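Local coordinates for uncharacterized protein (Bacteroides vulgatus, PDB 4Q88) that probably acts as a hydrolase of glycoside hydrolase family 88, whose members generally release unsaturated uronyl units from oligosaccharides, although its own substrate is unknown, at residues A[22-25]-A[26-30]; A[114-117]-A[118-121]; A[137-141]-A[142-146]. All coordinates share one frame; numbering follows the deposited sequence.

The three contacts are local, and their chemistry changes with depth in the fold. Contact 3 is buried, about 11 Å from the chain's centre to its own, and is made mostly of aromatic and methyl packing. Contact 1, partly buried in helix 13-30, relies on backbone bonds, a bridging water and two amides. Contact 2 lies at the surface and depends on a salt bridge and a helix cap. No element is shared between them, but contacts 2 and 3 both lead into a helix, 117-132 and 144-159, which are consecutive in the chain. Contacts 1 and 3 lie on opposite sides of the chain's centre, with nearest atoms about 13 Å apart.

Contact 1 of 3, residues A[22-25]-A[26-30]; sequences RVNQ and RYQSM
Val23 O is gripped twice: Tyr27 N donates to it in the regular helical bond, and a water donates to it at 2.8 Å. The same water accepts from Arg26 NH1, also at 2.8 Å, so the guanidinium is tied through it to the carbonyl of the preceding turn. The Arg26 side chain can reach this water because CG lies anti to the backbone N (chi1 -177°) and the chain stays extended to NE. Its CB meanwhile rests 3.3 Å from Arg22 O, the carbonyl that accepts from Arg26 N.

One residue along, Asn24 O accepts from Gln28 N at 3.0 Å in a nearly straight bond, and Gln28 CG packs 3.4 Å from that same Asn24 O. Beyond it the Gln28 chain is extended and crosses Asn24 obliquely. Their carboxamide planes stand 62° apart, with Asn24 ND2 and Gln28 NE2 separated by 3.5 Å. These two nitrogens are both donors, and their partners lie elsewhere: Gln28 NE2 and Asn24 OD1 each bond to the hydroxyl of Tyr44, while Asn24 ND2 reaches Asn48 OD1. With an alanine here in place of Gln28, the Tyr44 hydroxyl would probably lose one of its two amide partners, keeping Asn24 OD1, and a gap would be likely to open beside Asn24.

This amide pair therefore joins helix 13-30 to helix 39-55. Asn24 and Gln28 also touch Tyr60 of helix 58-70, whereas Val23 and Tyr27 pack on Ile344 of helix 341-358, which places the segment among three neighbouring helices.

Contact 2 of 3, residues A[114-117]-A[118-121]; sequences DPDT and IKIA
Lys119 NZ meets Asp114 twice. It donates to the backbone O of Asp114 at 2.8 Å, arriving in the carbonyl plane on a lone pair, and it forms a salt bridge with Asp114 OD2 at 3.1 Å, where the hydrogen bond itself is weak. The main-chain oxygen is thus the closer partner of the ammonium group, with the carboxylate adding its charge from a side chain that crosses the lysine at about a right angle.

The lysine reaches this far because CG is anti to its own carbonyl carbon (chi1 -63°) and every bond beyond it is extended. On the way, its methylenes run past Asp116, CE lying 3.9 Å from Asp116 CB. The Asp116 carboxylate does not touch the ammonium group, but its opposite charge is near enough that it may add a modest attraction.

Asp114 is the first residue to leave the helical conformation after helix 103-113, so the lysine ties the end of that helix to the first turn of helix 117-132. This short helix-loop-helix connection is consistent with the all-helical hairpin architecture of the (alpha/alpha)6 barrel known in this family.

Behind this first shell, Asp116 occupies the N-cap of helix 117-132. Its OD1 accepts from Ile118 N at 3.3 Å, a weak capping bond but a fairly straight one, and the negative carboxylate is likely to suit the electropositive start of a helix. Asp116 O in turn accepts from Lys119 N at 2.9 Å, with the donor above the carbonyl plane; this bond sets the lysine backbone from which the side chain departs. Further along, Ile120 N donates to Thr117 O at 3.3 Å, again from above the carbonyl plane.

Contact 3 of 3, residues A[137-141]-A[142-146]; sequences DYWHW and VDALY
The aromatic part of the contact is a CH-pi interaction between Ala144 and Trp141. The methyl CB sits over the face of the six-membered ring, 3.6 Å from its centroid and only 6° off the ring normal. The indole folds back over the following turn because its CG lies between the backbone N and the carbonyl carbon (chi1 79°). Trp141 also stacks on Phe97, which ties the loop to another part of the chain.

Apolar contacts continue on Trp139. Its CB touches the same Ala144 methyl, CB to CB 3.8 Å, so this one small group is shared by two tryptophans. Further out on the indole, Trp139 CE3 meets Leu145 CD2 at 3.7 Å, the two side chains crossing at about a right angle. The Trp139 ring also meets Tyr171 of helix 163-179 edge-to-face.

Polar interaction across the contact comes from the backbone: Ala144 N donates to Trp141 O at 3.1 Å, from above the carbonyl plane, closing a type I beta turn that leads into helix 144-159. Beside the turn, Asp143 lies against the pyrrole part of the Trp141 indole, with OD1 3.5 Å from Trp141 CD1 and CB 3.5 Å from Trp141 NE1. Ring and carboxylate planes are 41° apart, and no hydrogen bond joins the two side chains.

With a single backbone hydrogen bond across it, the contact relies chiefly on dispersion and close fit, and a methyl is small enough to lie on one indole while touching the other.

Contact 1 of 3, residues A[22-25]-A[26-30]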
loop_
_atom_site.group_PDB
_atom_site.type_symbol
_atom_site.label_atom_id
_atom_site.label_comp_id
_atom_site.label_asym_id
_atom_site.label_seq_id
_atom_site.Cartn_x
_atom_site.Cartn_y
_atom_site.Cartn_z
ATOM N N ARG A 22 10.534 -15.570 -9.651
ATOM C CA ARG A 22 9.705 -16.752 -9.369
ATOM C C ARG A 22 8.272 -16.344 -9.035
ATOM O O ARG A 22 7.291 -16.814 -9.634
ATOM C CB ARG A 22 10.297 -17.555 -8.215
ATOM C CG ARG A 22 9.589 -18.872 -8.021
ATOM C CD ARG A 22 9.896 -19.588 -6.727
ATOM N NE ARG A 22 11.207 -19.334 -6.134
ATOM C CZ ARG A 22 11.467 -19.501 -4.841
ATOM N NH1 ARG A 22 10.521 -19.915 -3.996
ATOM N NH2 ARG A 22 12.662 -19.210 -4.365
ATOM N N VAL A 23 8.151 -15.405 -8.095
ATOM C CA VAL A 23 6.829 -14.907 -7.651
ATOM C C VAL A 23 6.073 -14.197 -8.754
ATOM O O VAL A 23 4.888 -14.468 -8.973
ATOM C CB VAL A 23 6.980 -13.977 -6.422
ATOM C CG1 VAL A 23 5.674 -13.280 -6.052
ATOM C CG2 VAL A 23 7.551 -14.749 -5.252
ATOM N N ASN A 24 6.763 -13.321 -9.481
ATOM C CA ASN A 24 6.082 -12.515 -10.469
ATOM C C ASN A 24 5.713 -13.343 -11.690
ATOM O O ASN A 24 4.634 -13.150 -12.250
ATOM C CB ASN A 24 6.877 -11.267 -10.865
ATOM C CG ASN A 24 5.967 -10.074 -11.150
ATOM O OD1 ASN A 24 4.833 -9.996 -10.629
ATOM N ND2 ASN A 24 6.428 -9.160 -11.997
ATOM N N GLN A 25 6.594 -14.255 -12.101
ATOM C CA GLN A 25 6.283 -15.106 -13.253
ATOM C C GLN A 25 5.157 -16.059 -12.980
ATOM O O GLN A 25 4.313 -16.248 -13.840
ATOM C CB GLN A 25 7.506 -15.829 -13.757
ATOM C CG GLN A 25 8.384 -14.823 -14.455
ATOM C CD GLN A 25 9.754 -15.332 -14.788
ATOM O OE1 GLN A 25 10.017 -16.537 -14.758
ATOM N NE2 GLN A 25 10.654 -14.399 -15.110
ATOM N N ARG A 26 5.114 -16.610 -11.783
ATOM C CA ARG A 26 3.999 -17.486 -11.393
ATOM C C ARG A 26 2.701 -16.732 -11.505
ATOM O O ARG A 26 1.737 -17.213 -12.118
ATOM C CB ARG A 26 4.188 -18.015 -9.983
ATOM C CG ARG A 26 3.097 -19.005 -9.534
ATOM C CD ARG A 26 2.958 -19.054 -8.031
ATOM N NE ARG A 26 1.623 -19.461 -7.584
ATOM C CZ ARG A 26 0.637 -18.630 -7.201
ATOM N NH1 ARG A 26 0.781 -17.276 -7.211
ATOM N NH2 ARG A 26 -0.528 -19.167 -6.804
ATOM N N TYR A 27 2.654 -15.520 -10.942
ATOM C CA TYR A 27 1.402 -14.765 -10.962
ATOM C C TYR A 27 0.959 -14.422 -12.404
ATOM O O TYR A 27 -0.197 -14.653 -12.780
ATOM C CB TYR A 27 1.522 -13.487 -10.095
ATOM C CG TYR A 27 0.234 -12.771 -10.044
ATOM C CD1 TYR A 27 -0.739 -13.144 -9.132
ATOM C CD2 TYR A 27 -0.048 -11.756 -10.925
ATOM C CE1 TYR A 27 -1.964 -12.522 -9.113
ATOM C CE2 TYR A 27 -1.269 -11.126 -10.917
ATOM C CZ TYR A 27 -2.216 -11.508 -9.996
ATOM O OH TYR A 27 -3.436 -10.884 -9.962
ATOM N N GLN A 28 1.887 -13.914 -13.227
ATOM C CA GLN A 28 1.532 -13.498 -14.579
ATOM C C GLN A 28 1.221 -14.683 -15.495
ATOM O O GLN A 28 0.405 -14.548 -16.408
ATOM C CB GLN A 28 2.613 -12.596 -15.197
ATOM C CG GLN A 28 2.762 -11.289 -14.428
ATOM C CD GLN A 28 3.685 -10.279 -15.061
ATOM O OE1 GLN A 28 4.207 -10.475 -16.157
ATOM N NE2 GLN A 28 3.851 -9.148 -14.387
ATOM N N SER A 29 1.832 -15.842 -15.238
ATOM C CA SER A 29 1.558 -17.019 -16.070
ATOM C C SER A 29 0.180 -17.567 -15.738
ATOM O O SER A 29 -0.500 -18.094 -16.604
ATOM C CB SER A 29 2.628 -18.110 -15.880
ATOM O OG SER A 29 2.541 -18.704 -14.596
HETATM N N MSE A 30 -0.235 -17.421 -14.481
HETATM C CA MSE A 30 -1.507 -17.955 -14.005
HETATM C C MSE A 30 -2.689 -17.054 -14.236
HETATM O O MSE A 30 -3.804 -17.529 -14.333
HETATM C CB MSE A 30 -1.472 -18.192 -12.498
HETATM C CG MSE A 30 -0.839 -19.521 -12.101
HETATM SE SE MSE A 30 -0.838 -19.620 -10.130
HETATM C CE MSE A 30 -2.778 -19.624 -9.755
HETATM O O HOH W 1 3.107 -15.639 -7.156
#

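Contact 2 of 3, residues A[114-117]-A[118-121]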
loop_
_atom_site.group_PDB
_atom_site.type_symbol
_atom_site.label_atom_id
_atom_site.label_comp_id
_atom_site.label_asym_id
_atom_site.label_seq_id
_atom_site.Cartn_x
_atom_site.Cartn_y
_atom_site.Cartn_z
ATOM N N ASP A 114 6.025 6.744 -21.381
ATOM C CA ASP A 114 5.625 6.930 -22.798
ATOM C C ASP A 114 4.412 7.856 -22.790
ATOM O O ASP A 114 3.263 7.377 -22.777
ATOM C CB ASP A 114 5.296 5.560 -23.397
ATOM C CG ASP A 114 4.808 5.628 -24.826
ATOM O OD1 ASP A 114 5.230 6.545 -25.557
ATOM O OD2 ASP A 114 4.004 4.739 -25.208
ATOM N N PRO A 115 4.665 9.173 -22.711
ATOM C CA PRO A 115 3.590 10.127 -22.518
ATOM C C PRO A 115 2.594 10.116 -23.625
ATOM O O PRO A 115 2.957 10.120 -24.795
ATOM C CB PRO A 115 4.315 11.472 -22.448
ATOM C CG PRO A 115 5.632 11.115 -21.836
ATOM C CD PRO A 115 5.975 9.796 -22.465
ATOM N N ASP A 116 1.336 10.112 -23.242
ATOM C CA ASP A 116 0.210 10.104 -24.157
ATOM C C ASP A 116 -0.958 10.581 -23.303
ATOM O O ASP A 116 -1.276 9.952 -22.264
ATOM C CB ASP A 116 0.013 8.702 -24.661
ATOM C CG ASP A 116 -1.164 8.560 -25.599
ATOM O OD1 ASP A 116 -2.010 9.480 -25.733
ATOM O OD2 ASP A 116 -1.254 7.459 -26.164
ATOM N N THR A 117 -1.563 11.701 -23.694
ATOM C CA THR A 117 -2.582 12.357 -22.851
ATOM C C THR A 117 -3.718 11.409 -22.446
ATOM O O THR A 117 -4.253 11.549 -21.326
ATOM C CB THR A 117 -3.185 13.611 -23.536
ATOM O OG1 THR A 117 -3.650 13.246 -24.825
ATOM C CG2 THR A 117 -2.128 14.721 -23.711
ATOM N N ILE A 118 -4.046 10.427 -23.289
ATOM C CA ILE A 118 -5.131 9.469 -22.973
ATOM C C ILE A 118 -4.862 8.651 -21.704
ATOM O O ILE A 118 -5.805 8.301 -20.981
ATOM C CB ILE A 118 -5.495 8.528 -24.165
ATOM C CG1 ILE A 118 -6.721 7.667 -23.848
ATOM C CG2 ILE A 118 -4.367 7.592 -24.560
ATOM C CD1 ILE A 118 -7.982 8.467 -23.701
ATOM N N LYS A 119 -3.597 8.374 -21.402
ATOM C CA LYS A 119 -3.248 7.550 -20.231
ATOM C C LYS A 119 -3.617 8.202 -18.905
ATOM O O LYS A 119 -3.971 7.492 -17.954
ATOM C CB LYS A 119 -1.771 7.180 -20.214
ATOM C CG LYS A 119 -1.371 6.332 -21.397
ATOM C CD LYS A 119 0.107 6.040 -21.481
ATOM C CE LYS A 119 0.386 5.266 -22.761
ATOM N NZ LYS A 119 1.821 5.011 -23.057
ATOM N N ILE A 120 -3.586 9.520 -18.851
ATOM C CA ILE A 120 -3.931 10.205 -17.613
ATOM C C ILE A 120 -5.190 11.073 -17.724
ATOM O O ILE A 120 -5.528 11.761 -16.781
ATOM C CB ILE A 120 -2.771 11.052 -17.095
ATOM C CG1 ILE A 120 -2.376 12.103 -18.131
ATOM C CG2 ILE A 120 -1.617 10.121 -16.684
ATOM C CD1 ILE A 120 -1.384 13.106 -17.625
ATOM N N ALA A 121 -5.915 10.999 -18.848
ATOM C CA ALA A 121 -7.091 11.856 -19.018
ATOM C C ALA A 121 -8.104 11.628 -17.912
ATOM O O ALA A 121 -8.593 12.580 -17.319
ATOM C CB ALA A 121 -7.755 11.621 -20.382
#

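Contact 3 of 3, residues A[137-141]-A[142-146]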
loop_
_atom_site.group_PDB
_atom_site.type_symbol
_atom_site.label_atom_id
_atom_site.label_comp_id
_atom_site.label_asym_id
_atom_site.label_seq_id
_atom_site.Cartn_x
_atom_site.Cartn_y
_atom_site.Cartn_z
ATOM N N ASP A 137 -13.654 14.585 3.533
ATOM C CA ASP A 137 -13.526 13.316 4.207
ATOM C C ASP A 137 -13.573 12.145 3.237
ATOM O O ASP A 137 -14.184 11.114 3.493
ATOM C CB ASP A 137 -14.591 13.198 5.314
ATOM C CG ASP A 137 -16.012 13.213 4.769
ATOM O OD1 ASP A 137 -16.270 13.632 3.629
ATOM O OD2 ASP A 137 -16.907 12.756 5.509
ATOM N N TYR A 138 -12.864 12.273 2.130
ATOM C CA TYR A 138 -12.782 11.207 1.154
ATOM C C TYR A 138 -12.007 9.968 1.624
ATOM O O TYR A 138 -12.224 8.878 1.079
ATOM C CB TYR A 138 -12.136 11.730 -0.132
ATOM C CG TYR A 138 -13.076 12.598 -0.983
ATOM C CD1 TYR A 138 -14.069 11.994 -1.774
ATOM C CD2 TYR A 138 -12.972 13.995 -1.013
ATOM C CE1 TYR A 138 -14.925 12.756 -2.542
ATOM C CE2 TYR A 138 -13.821 14.755 -1.755
ATOM C CZ TYR A 138 -14.800 14.149 -2.532
ATOM O OH TYR A 138 -15.636 14.908 -3.296
ATOM N N TRP A 139 -11.065 10.148 2.555
ATOM C CA TRP A 139 -10.153 9.059 2.963
ATOM C C TRP A 139 -10.605 8.680 4.381
ATOM O O TRP A 139 -9.927 8.915 5.385
ATOM C CB TRP A 139 -8.688 9.566 2.936
ATOM C CG TRP A 139 -8.226 9.937 1.589
ATOM C CD1 TRP A 139 -8.854 9.674 0.393
ATOM C CD2 TRP A 139 -7.021 10.608 1.272
ATOM N NE1 TRP A 139 -8.107 10.163 -0.646
ATOM C CE2 TRP A 139 -6.986 10.762 -0.123
ATOM C CE3 TRP A 139 -5.967 11.134 2.050
ATOM C CZ2 TRP A 139 -5.925 11.365 -0.781
ATOM C CZ3 TRP A 139 -4.926 11.787 1.380
ATOM C CH2 TRP A 139 -4.911 11.893 0.000
ATOM N N HIS A 140 -11.778 8.083 4.436
ATOM C CA HIS A 140 -12.482 7.780 5.701
ATOM C C HIS A 140 -12.196 6.348 6.232
ATOM O O HIS A 140 -12.868 5.874 7.178
ATOM C CB HIS A 140 -14.040 7.939 5.520
ATOM C CG HIS A 140 -14.595 7.218 4.320
ATOM N ND1 HIS A 140 -15.042 5.917 4.361
ATOM C CD2 HIS A 140 -14.779 7.630 3.044
ATOM C CE1 HIS A 140 -15.441 5.546 3.153
ATOM N NE2 HIS A 140 -15.321 6.580 2.340
ATOM N N TRP A 141 -11.241 5.656 5.599
ATOM C CA TRP A 141 -10.752 4.331 6.037
ATOM C C TRP A 141 -9.252 4.332 5.815
ATOM O O TRP A 141 -8.773 4.973 4.853
ATOM C CB TRP A 141 -11.534 3.186 5.366
ATOM C CG TRP A 141 -11.153 2.870 3.988
ATOM C CD1 TRP A 141 -10.517 1.737 3.573
ATOM C CD2 TRP A 141 -11.407 3.653 2.799
ATOM N NE1 TRP A 141 -10.326 1.779 2.190
ATOM C CE2 TRP A 141 -10.826 2.962 1.711
ATOM C CE3 TRP A 141 -11.993 4.902 2.565
ATOM C CZ2 TRP A 141 -10.832 3.466 0.417
ATOM C CZ3 TRP A 141 -11.977 5.413 1.281
ATOM C CH2 TRP A 141 -11.429 4.680 0.219
ATOM N N VAL A 142 -8.479 3.701 6.698
ATOM C CA VAL A 142 -7.034 3.940 6.666
ATOM C C VAL A 142 -6.375 3.446 5.363
ATOM O O VAL A 142 -5.421 4.059 4.885
ATOM C CB VAL A 142 -6.328 3.359 7.901
ATOM C CG1 VAL A 142 -6.287 1.842 7.840
ATOM C CG2 VAL A 142 -4.896 3.895 8.013
ATOM N N ASP A 143 -6.944 2.398 4.755
ATOM C CA ASP A 143 -6.364 1.801 3.554
ATOM C C ASP A 143 -6.283 2.849 2.398
ATOM O O ASP A 143 -5.443 2.749 1.500
ATOM C CB ASP A 143 -7.129 0.595 3.038
ATOM C CG ASP A 143 -7.663 -0.351 4.100
ATOM O OD1 ASP A 143 -7.989 0.038 5.228
ATOM O OD2 ASP A 143 -7.876 -1.495 3.730
ATOM N N ALA A 144 -7.166 3.847 2.435
ATOM C CA ALA A 144 -7.238 4.913 1.450
ATOM C C ALA A 144 -5.928 5.618 1.315
ATOM O O ALA A 144 -5.604 6.124 0.227
ATOM C CB ALA A 144 -8.283 5.949 1.806
ATOM N N LEU A 145 -5.166 5.704 2.405
ATOM C CA LEU A 145 -3.880 6.336 2.274
ATOM C C LEU A 145 -2.954 5.689 1.249
ATOM O O LEU A 145 -2.239 6.399 0.526
ATOM C CB LEU A 145 -3.172 6.487 3.632
ATOM C CG LEU A 145 -3.960 7.206 4.748
ATOM C CD1 LEU A 145 -3.051 7.358 5.970
ATOM C CD2 LEU A 145 -4.448 8.573 4.272
ATOM N N TYR A 146 -2.849 4.371 1.222
ATOM C CA TYR A 146 -2.069 3.753 0.190
ATOM C C TYR A 146 -2.762 3.901 -1.152
ATOM O O TYR A 146 -2.084 4.100 -2.181
ATOM C CB TYR A 146 -1.810 2.270 0.510
ATOM C CG TYR A 146 -0.897 1.612 -0.496
ATOM C CD1 TYR A 146 -1.400 1.081 -1.685
ATOM C CD2 TYR A 146 0.483 1.571 -0.305
ATOM C CE1 TYR A 146 -0.526 0.528 -2.629
ATOM C CE2 TYR A 146 1.329 1.005 -1.210
ATOM C CZ TYR A 146 0.835 0.518 -2.401
ATOM O OH TYR A 146 1.732 -0.017 -3.310
#